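Local coordinates for glucose-6-phosphate isomerase like protein (Thermus thermophilus, PDB 1WIW) that probably interconverts phosphorylated sugars, as glucose-6-phosphate and mannose-6-phosphate isomerases of its family do, and is likely to bind carbohydrate derivatives, at residues Y35-G47 against L56-G70. Residues are numbered along the deposited sequence; the frame is centred on the assembly and turned at random.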
ATOM      1  N   TYR B  35     -23.220   4.890  22.148  1.00 36.07           N
ATOM      2  CA  TYR B  35     -21.998   4.231  22.584  1.00 34.23           C
ATOM      3  C   TYR B  35     -21.165   5.201  23.406  1.00 33.88           C
ATOM      4  O   TYR B  35     -20.846   6.299  22.953  1.00 34.42           O
ATOM      5  CB  TYR B  35     -21.203   3.747  21.371  1.00 31.32           C
ATOM      6  CG  TYR B  35     -21.928   2.686  20.583  1.00 28.55           C
ATOM      7  CD1 TYR B  35     -21.998   1.375  21.049  1.00 26.53           C
ATOM      8  CD2 TYR B  35     -22.589   3.001  19.395  1.00 27.80           C
ATOM      9  CE1 TYR B  35     -22.708   0.401  20.353  1.00 26.27           C
ATOM     10  CE2 TYR B  35     -23.305   2.034  18.694  1.00 26.41           C
ATOM     11  CZ  TYR B  35     -23.359   0.740  19.180  1.00 25.64           C
ATOM     12  OH  TYR B  35     -24.071  -0.216  18.497  1.00 28.38           O
ATOM     13  N   PRO B  36     -20.805   4.806  24.635  1.00 34.28           N
ATOM     14  CA  PRO B  36     -20.005   5.659  25.516  1.00 33.69           C
ATOM     15  C   PRO B  36     -18.599   5.902  24.982  1.00 32.72           C
ATOM     16  O   PRO B  36     -17.893   4.965  24.614  1.00 33.47           O
ATOM     17  CB  PRO B  36     -19.999   4.880  26.824  1.00 34.86           C
ATOM     18  CG  PRO B  36     -19.997   3.460  26.351  1.00 36.04           C
ATOM     19  CD  PRO B  36     -21.044   3.493  25.258  1.00 35.04           C
ATOM     20  N   GLY B  37     -18.204   7.170  24.935  1.00 30.86           N
ATOM     21  CA  GLY B  37     -16.878   7.513  24.464  1.00 30.73           C
ATOM     22  C   GLY B  37     -15.881   7.291  25.582  1.00 29.35           C
ATOM     23  O   GLY B  37     -16.291   6.986  26.703  1.00 29.22           O
ATOM     24  N   PRO B  38     -14.569   7.422  25.320  1.00 27.61           N
ATOM     25  CA  PRO B  38     -13.991   7.769  24.019  1.00 27.99           C
ATOM     26  C   PRO B  38     -14.204   6.652  22.998  1.00 27.16           C
ATOM     27  O   PRO B  38     -14.521   5.517  23.365  1.00 26.94           O
ATOM     28  CB  PRO B  38     -12.518   7.991  24.350  1.00 28.23           C
ATOM     29  CG  PRO B  38     -12.283   7.002  25.435  1.00 28.23           C
ATOM     30  CD  PRO B  38     -13.506   7.171  26.308  1.00 29.42           C
ATOM     31  N   HIS B  39     -14.027   6.978  21.722  1.00 26.25           N
ATOM     32  CA  HIS B  39     -14.235   6.009  20.653  1.00 24.93           C
ATOM     33  C   HIS B  39     -12.951   5.555  19.969  1.00 23.26           C
ATOM     34  O   HIS B  39     -12.014   6.328  19.795  1.00 23.37           O
ATOM     35  CB  HIS B  39     -15.168   6.602  19.596  1.00 25.54           C
ATOM     36  CG  HIS B  39     -16.452   7.132  20.152  1.00 24.70           C
ATOM     37  ND1 HIS B  39     -17.363   6.334  20.811  1.00 24.70           N
ATOM     38  CD2 HIS B  39     -16.979   8.380  20.144  1.00 24.32           C
ATOM     39  CE1 HIS B  39     -18.397   7.067  21.184  1.00 23.58           C
ATOM     40  NE2 HIS B  39     -18.189   8.312  20.792  1.00 24.69           N
ATOM     41  N   ALA B  40     -12.927   4.289  19.574  1.00 21.78           N
ATOM     42  CA  ALA B  40     -11.780   3.724  18.879  1.00 20.49           C
ATOM     43  C   ALA B  40     -12.293   2.714  17.858  1.00 18.80           C
ATOM     44  O   ALA B  40     -13.373   2.144  18.025  1.00 19.06           O
ATOM     45  CB  ALA B  40     -10.837   3.046  19.876  1.00 19.58           C
ATOM     46  N   ALA B  41     -11.528   2.507  16.794  1.00 18.59           N
ATOM     47  CA  ALA B  41     -11.917   1.556  15.769  1.00 17.51           C
ATOM     48  C   ALA B  41     -10.709   0.867  15.148  1.00 17.05           C
ATOM     49  O   ALA B  41      -9.671   1.482  14.910  1.00 17.04           O
ATOM     50  CB  ALA B  41     -12.734   2.250  14.690  1.00 16.76           C
ATOM     51  N   LEU B  42     -10.864  -0.427  14.903  1.00 16.83           N
ATOM     52  CA  LEU B  42      -9.826  -1.244  14.292  1.00 16.67           C
ATOM     53  C   LEU B  42     -10.570  -2.028  13.221  1.00 14.92           C
ATOM     54  O   LEU B  42     -11.507  -2.761  13.529  1.00 15.98           O
ATOM     55  CB  LEU B  42      -9.222  -2.190  15.329  1.00 19.37           C
ATOM     56  CG  LEU B  42      -8.080  -3.106  14.885  1.00 21.83           C
ATOM     57  CD1 LEU B  42      -6.936  -2.283  14.315  1.00 23.72           C
ATOM     58  CD2 LEU B  42      -7.608  -3.917  16.075  1.00 24.11           C
ATOM     59  N   GLY B  43     -10.171  -1.868  11.965  1.00 13.87           N
ATOM     60  CA  GLY B  43     -10.871  -2.563  10.904  1.00 12.27           C
ATOM     61  C   GLY B  43     -10.077  -3.573  10.103  1.00 13.19           C
ATOM     62  O   GLY B  43      -8.852  -3.506  10.026  1.00 12.16           O
ATOM     63  N   TYR B  44     -10.806  -4.511   9.505  1.00 12.81           N
ATOM     64  CA  TYR B  44     -10.229  -5.564   8.681  1.00 13.46           C
ATOM     65  C   TYR B  44     -11.072  -5.720   7.422  1.00 12.96           C
ATOM     66  O   TYR B  44     -12.286  -5.490   7.448  1.00 12.39           O
ATOM     67  CB  TYR B  44     -10.217  -6.890   9.444  1.00 15.51           C
ATOM     68  CG  TYR B  44      -9.511  -6.811  10.777  1.00 18.42           C
ATOM     69  CD1 TYR B  44     -10.172  -6.352  11.914  1.00 18.38           C
ATOM     70  CD2 TYR B  44      -8.169  -7.168  10.893  1.00 19.43           C
ATOM     71  CE1 TYR B  44      -9.511  -6.253  13.138  1.00 20.82           C
ATOM     72  CE2 TYR B  44      -7.501  -7.072  12.106  1.00 19.63           C
ATOM     73  CZ  TYR B  44      -8.175  -6.615  13.222  1.00 22.19           C
ATOM     74  OH  TYR B  44      -7.507  -6.522  14.421  1.00 26.76           O
ATOM     75  N   GLY B  45     -10.427  -6.104   6.325  1.00 10.91           N
ATOM     76  CA  GLY B  45     -11.139  -6.299   5.074  1.00 10.42           C
ATOM     77  C   GLY B  45     -11.994  -5.117   4.658  1.00  9.86           C
ATOM     78  O   GLY B  45     -11.489  -4.008   4.497  1.00  8.28           O
ATOM     79  N   GLU B  46     -13.294  -5.366   4.492  1.00  9.14           N
ATOM     80  CA  GLU B  46     -14.256  -4.350   4.079  1.00  9.21           C
ATOM     81  C   GLU B  46     -14.448  -3.246   5.110  1.00  9.44           C
ATOM     82  O   GLU B  46     -15.150  -2.270   4.852  1.00  8.47           O
ATOM     83  CB  GLU B  46     -15.610  -5.003   3.773  1.00 10.60           C
ATOM     84  CG  GLU B  46     -15.622  -5.850   2.495  1.00 12.01           C
ATOM     85  CD  GLU B  46     -16.932  -6.608   2.290  1.00 12.16           C
ATOM     86  OE1 GLU B  46     -17.961  -6.203   2.877  1.00 10.14           O
ATOM     87  OE2 GLU B  46     -16.928  -7.603   1.527  1.00  7.75           O
ATOM     88  N   GLY B  47     -13.826  -3.398   6.277  1.00  9.31           N
ATOM     89  CA  GLY B  47     -13.963  -2.388   7.309  1.00  8.24           C
ATOM     90  C   GLY B  47     -12.709  -1.566   7.570  1.00 10.32           C
ATOM     91  O   GLY B  47     -12.765  -0.556   8.275  1.00 11.62           O
ATOM     92  N   LEU B  56     -10.319   7.793  13.930  1.00 24.76           N
ATOM     93  CA  LEU B  56     -10.367   7.316  15.311  1.00 25.83           C
ATOM     94  C   LEU B  56      -9.099   6.542  15.663  1.00 25.90           C
ATOM     95  O   LEU B  56      -8.454   5.960  14.793  1.00 25.28           O
ATOM     96  CB  LEU B  56     -11.570   6.388  15.512  1.00 24.53           C
ATOM     97  CG  LEU B  56     -12.989   6.948  15.450  1.00 25.59           C
ATOM     98  CD1 LEU B  56     -13.987   5.806  15.492  1.00 24.46           C
ATOM     99  CD2 LEU B  56     -13.216   7.897  16.620  1.00 26.65           C
ATOM    100  N   PRO B  57      -8.713   6.537  16.948  1.00 27.68           N
ATOM    101  CA  PRO B  57      -7.508   5.787  17.313  1.00 27.80           C
ATOM    102  C   PRO B  57      -7.780   4.301  17.078  1.00 28.57           C
ATOM    103  O   PRO B  57      -8.936   3.877  17.074  1.00 26.70           O
ATOM    104  CB  PRO B  57      -7.316   6.135  18.789  1.00 27.73           C
ATOM    105  CG  PRO B  57      -8.708   6.424  19.256  1.00 28.00           C
ATOM    106  CD  PRO B  57      -9.271   7.234  18.118  1.00 27.07           C
ATOM    107  N   ASP B  58      -6.721   3.519  16.880  1.00 30.03           N
ATOM    108  CA  ASP B  58      -6.864   2.088  16.616  1.00 31.68           C
ATOM    109  C   ASP B  58      -6.942   1.220  17.866  1.00 31.63           C
ATOM    110  O   ASP B  58      -6.866  -0.006  17.779  1.00 30.72           O
ATOM    111  CB  ASP B  58      -5.711   1.597  15.736  1.00 34.58           C
ATOM    112  CG  ASP B  58      -4.380   1.570  16.472  1.00 38.07           C
ATOM    113  OD1 ASP B  58      -3.958   2.625  16.987  1.00 39.55           O
ATOM    114  OD2 ASP B  58      -3.754   0.490  16.533  1.00 41.77           O
ATOM    115  N   TRP B  59      -7.097   1.846  19.028  1.00 32.05           N
ATOM    116  CA  TRP B  59      -7.185   1.096  20.272  1.00 33.33           C
ATOM    117  C   TRP B  59      -7.593   1.989  21.435  1.00 34.59           C
ATOM    118  O   TRP B  59      -7.340   3.196  21.425  1.00 34.54           O
ATOM    119  CB  TRP B  59      -5.844   0.421  20.571  1.00 34.02           C
ATOM    120  CG  TRP B  59      -5.899  -0.550  21.714  1.00 36.01           C
ATOM    121  CD1 TRP B  59      -5.552  -0.312  23.017  1.00 36.49           C
ATOM    122  CD2 TRP B  59      -6.357  -1.906  21.662  1.00 36.18           C
ATOM    123  NE1 TRP B  59      -5.766  -1.439  23.777  1.00 35.98           N
ATOM    124  CE2 TRP B  59      -6.260  -2.432  22.970  1.00 36.42           C
ATOM    125  CE3 TRP B  59      -6.841  -2.729  20.635  1.00 36.33           C
ATOM    126  CZ2 TRP B  59      -6.629  -3.747  23.280  1.00 36.42           C
ATOM    127  CZ3 TRP B  59      -7.210  -4.039  20.944  1.00 36.68           C
ATOM    128  CH2 TRP B  59      -7.100  -4.532  22.258  1.00 36.73           C
ATOM    129  N   GLY B  60      -8.231   1.389  22.436  1.00 35.68           N
ATOM    130  CA  GLY B  60      -8.668   2.150  23.591  1.00 38.30           C
ATOM    131  C   GLY B  60      -8.730   1.323  24.859  1.00 39.62           C
ATOM    132  O   GLY B  60      -8.990   0.120  24.817  1.00 39.89           O
ATOM    133  N   GLU B  61      -8.489   1.972  25.993  1.00 40.93           N
ATOM    134  CA  GLU B  61      -8.516   1.299  27.285  1.00 41.33           C
ATOM    135  C   GLU B  61      -9.860   1.515  27.970  1.00 41.06           C
ATOM    136  O   GLU B  61     -10.217   0.787  28.896  1.00 41.64           O
ATOM    137  CB  GLU B  61      -7.397   1.834  28.181  1.00 42.91           C
ATOM    138  CG  GLU B  61      -5.997   1.607  27.641  1.00 45.84           C
ATOM    139  CD  GLU B  61      -5.677   0.137  27.456  1.00 48.52           C
ATOM    140  OE1 GLU B  61      -5.841  -0.634  28.426  1.00 49.46           O
ATOM    141  OE2 GLU B  61      -5.260  -0.249  26.342  1.00 50.40           O
ATOM    142  N   GLU B  62     -10.598   2.519  27.506  1.00 40.26           N
ATOM    143  CA  GLU B  62     -11.901   2.849  28.074  1.00 39.19           C
ATOM    144  C   GLU B  62     -12.904   3.225  26.983  1.00 37.02           C
ATOM    145  O   GLU B  62     -12.522   3.519  25.849  1.00 35.84           O
ATOM    146  CB  GLU B  62     -11.761   4.022  29.048  1.00 41.68           C
ATOM    147  CG  GLU B  62     -11.191   5.279  28.399  1.00 45.01           C
ATOM    148  CD  GLU B  62     -11.264   6.504  29.295  1.00 46.98           C
ATOM    149  OE1 GLU B  62     -10.835   7.592  28.851  1.00 47.18           O
ATOM    150  OE2 GLU B  62     -11.751   6.383  30.441  1.00 49.25           O
ATOM    151  N   GLY B  63     -14.185   3.223  27.337  1.00 33.60           N
ATOM    152  CA  GLY B  63     -15.216   3.582  26.379  1.00 30.86           C
ATOM    153  C   GLY B  63     -15.649   2.456  25.455  1.00 27.98           C
ATOM    154  O   GLY B  63     -15.993   1.361  25.907  1.00 26.89           O
ATOM    155  N   THR B  64     -15.635   2.727  24.155  1.00 26.03           N
ATOM    156  CA  THR B  64     -16.039   1.732  23.172  1.00 23.86           C
ATOM    157  C   THR B  64     -14.983   1.522  22.096  1.00 23.79           C
ATOM    158  O   THR B  64     -14.386   2.474  21.591  1.00 23.36           O
ATOM    159  CB  THR B  64     -17.350   2.137  22.462  1.00 24.48           C
ATOM    160  OG1 THR B  64     -18.386   2.332  23.429  1.00 24.22           O
ATOM    161  CG2 THR B  64     -17.781   1.055  21.487  1.00 23.31           C
ATOM    162  N   LEU B  65     -14.761   0.259  21.755  1.00 23.70           N
ATOM    163  CA  LEU B  65     -13.806  -0.104  20.721  1.00 23.31           C
ATOM    164  C   LEU B  65     -14.612  -0.787  19.626  1.00 21.31           C
ATOM    165  O   LEU B  65     -15.191  -1.851  19.844  1.00 19.61           O
ATOM    166  CB  LEU B  65     -12.743  -1.057  21.282  1.00 23.77           C
ATOM    167  CG  LEU B  65     -11.652  -1.624  20.360  1.00 26.48           C
ATOM    168  CD1 LEU B  65     -12.240  -2.682  19.448  1.00 28.34           C
ATOM    169  CD2 LEU B  65     -11.009  -0.505  19.548  1.00 26.65           C
ATOM    170  N   PHE B  66     -14.675  -0.155  18.459  1.00 20.01           N
ATOM    171  CA  PHE B  66     -15.408  -0.721  17.338  1.00 19.32           C
ATOM    172  C   PHE B  66     -14.480  -1.618  16.531  1.00 19.22           C
ATOM    173  O   PHE B  66     -13.495  -1.159  15.953  1.00 19.92           O
ATOM    174  CB  PHE B  66     -15.966   0.390  16.452  1.00 19.01           C
ATOM    175  CG  PHE B  66     -17.049   1.192  17.106  1.00 17.91           C
ATOM    176  CD1 PHE B  66     -18.298   0.631  17.348  1.00 17.69           C
ATOM    177  CD2 PHE B  66     -16.818   2.506  17.495  1.00 18.78           C
ATOM    178  CE1 PHE B  66     -19.304   1.366  17.973  1.00 15.90           C
ATOM    179  CE2 PHE B  66     -17.817   3.251  18.122  1.00 17.94           C
ATOM    180  CZ  PHE B  66     -19.061   2.679  18.362  1.00 18.49           C
ATOM    181  N   LEU B  67     -14.801  -2.905  16.511  1.00 18.10           N
ATOM    182  CA  LEU B  67     -14.008  -3.892  15.787  1.00 17.97           C
ATOM    183  C   LEU B  67     -14.731  -4.161  14.471  1.00 15.76           C
ATOM    184  O   LEU B  67     -15.718  -4.887  14.447  1.00 17.01           O
ATOM    185  CB  LEU B  67     -13.920  -5.170  16.623  1.00 19.91           C
ATOM    186  CG  LEU B  67     -12.638  -6.000  16.596  1.00 23.74           C
ATOM    187  CD1 LEU B  67     -11.438  -5.114  16.894  1.00 24.89           C
ATOM    188  CD2 LEU B  67     -12.748  -7.121  17.630  1.00 23.16           C
ATOM    189  N   LEU B  68     -14.247  -3.564  13.385  1.00 13.77           N
ATOM    190  CA  LEU B  68     -14.877  -3.730  12.075  1.00 14.42           C
ATOM    191  C   LEU B  68     -14.356  -4.980  11.372  1.00 15.14           C
ATOM    192  O   LEU B  68     -13.401  -4.921  10.593  1.00 14.71           O
ATOM    193  CB  LEU B  68     -14.625  -2.481  11.218  1.00 13.24           C
ATOM    194  CG  LEU B  68     -14.859  -1.148  11.943  1.00 14.52           C
ATOM    195  CD1 LEU B  68     -14.723   0.013  10.967  1.00 15.73           C
ATOM    196  CD2 LEU B  68     -16.241  -1.141  12.576  1.00 14.32           C
ATOM    197  N   GLU B  69     -15.001  -6.110  11.653  1.00 14.18           N
ATOM    198  CA  GLU B  69     -14.606  -7.397  11.093  1.00 14.23           C
ATOM    199  C   GLU B  69     -15.121  -7.603   9.676  1.00 12.99           C
ATOM    200  O   GLU B  69     -16.086  -8.343   9.454  1.00 12.34           O
ATOM    201  CB  GLU B  69     -15.109  -8.520  11.999  1.00 16.50           C
ATOM    202  CG  GLU B  69     -14.700  -8.330  13.446  1.00 21.55           C
ATOM    203  CD  GLU B  69     -15.178  -9.445  14.354  1.00 25.74           C
ATOM    204  OE1 GLU B  69     -14.930  -9.351  15.577  1.00 28.87           O
ATOM    205  OE2 GLU B  69     -15.795 -10.410  13.854  1.00 29.02           O
ATOM    206  N   GLY B  70     -14.455  -6.954   8.724  1.00 11.80           N
ATOM    207  CA  GLY B  70     -14.847  -7.045   7.328  1.00 10.75           C
ATOM    208  C   GLY B  70     -14.195  -8.171   6.547  1.00 10.74           C
ATOM    209  O   GLY B  70     -14.183  -8.142   5.313  1.00  9.05           O
TER
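Parallel strand pairing joins Ala40 to Phe66, and more weakly to Thr64, at the border of a sheet, where 39-45 is one of the two outermost strands within the chain and 64-70 its inner neighbour. Phe66 N gives a nearly straight bond to Ala40 O (2.7 Å), and the ladder runs on through Leu42, Leu68 and Tyr44 to Gly70, whose O takes Glu46 N. With helix 48-54 as the crossover, the two strands form a beta-alpha-beta unit of the SIS-type N-terminal domain, and a type II' beta turn from Tyr44 to Gly47 ends the first strand. The outer edge of 39-45 is partly used by the returning loop, since Ala41 N reaches Pro57 O at 2.9 Å. On one face, Phe66 presents its edge to the Tyr35 ring in a T-shaped stack, planes at 83°, with CE1 over the centre of the tyrosine. Phe66 CG lies anti to its carbonyl carbon (chi1 -68°), directing the ring to Tyr35 beside helix 110-121. A serine in place of Tyr35 would probably leave the Phe66 edge without its aromatic partner and open a gap beside that helix. Thr64 OG1 holds the loop leading into strand 39-45 through Pro36 O (2.9 Å). On the opposite face, Leu65 CD2 packs on Ala40 CB at 3.6 Å, while Leu42 and Leu67 lie side by side.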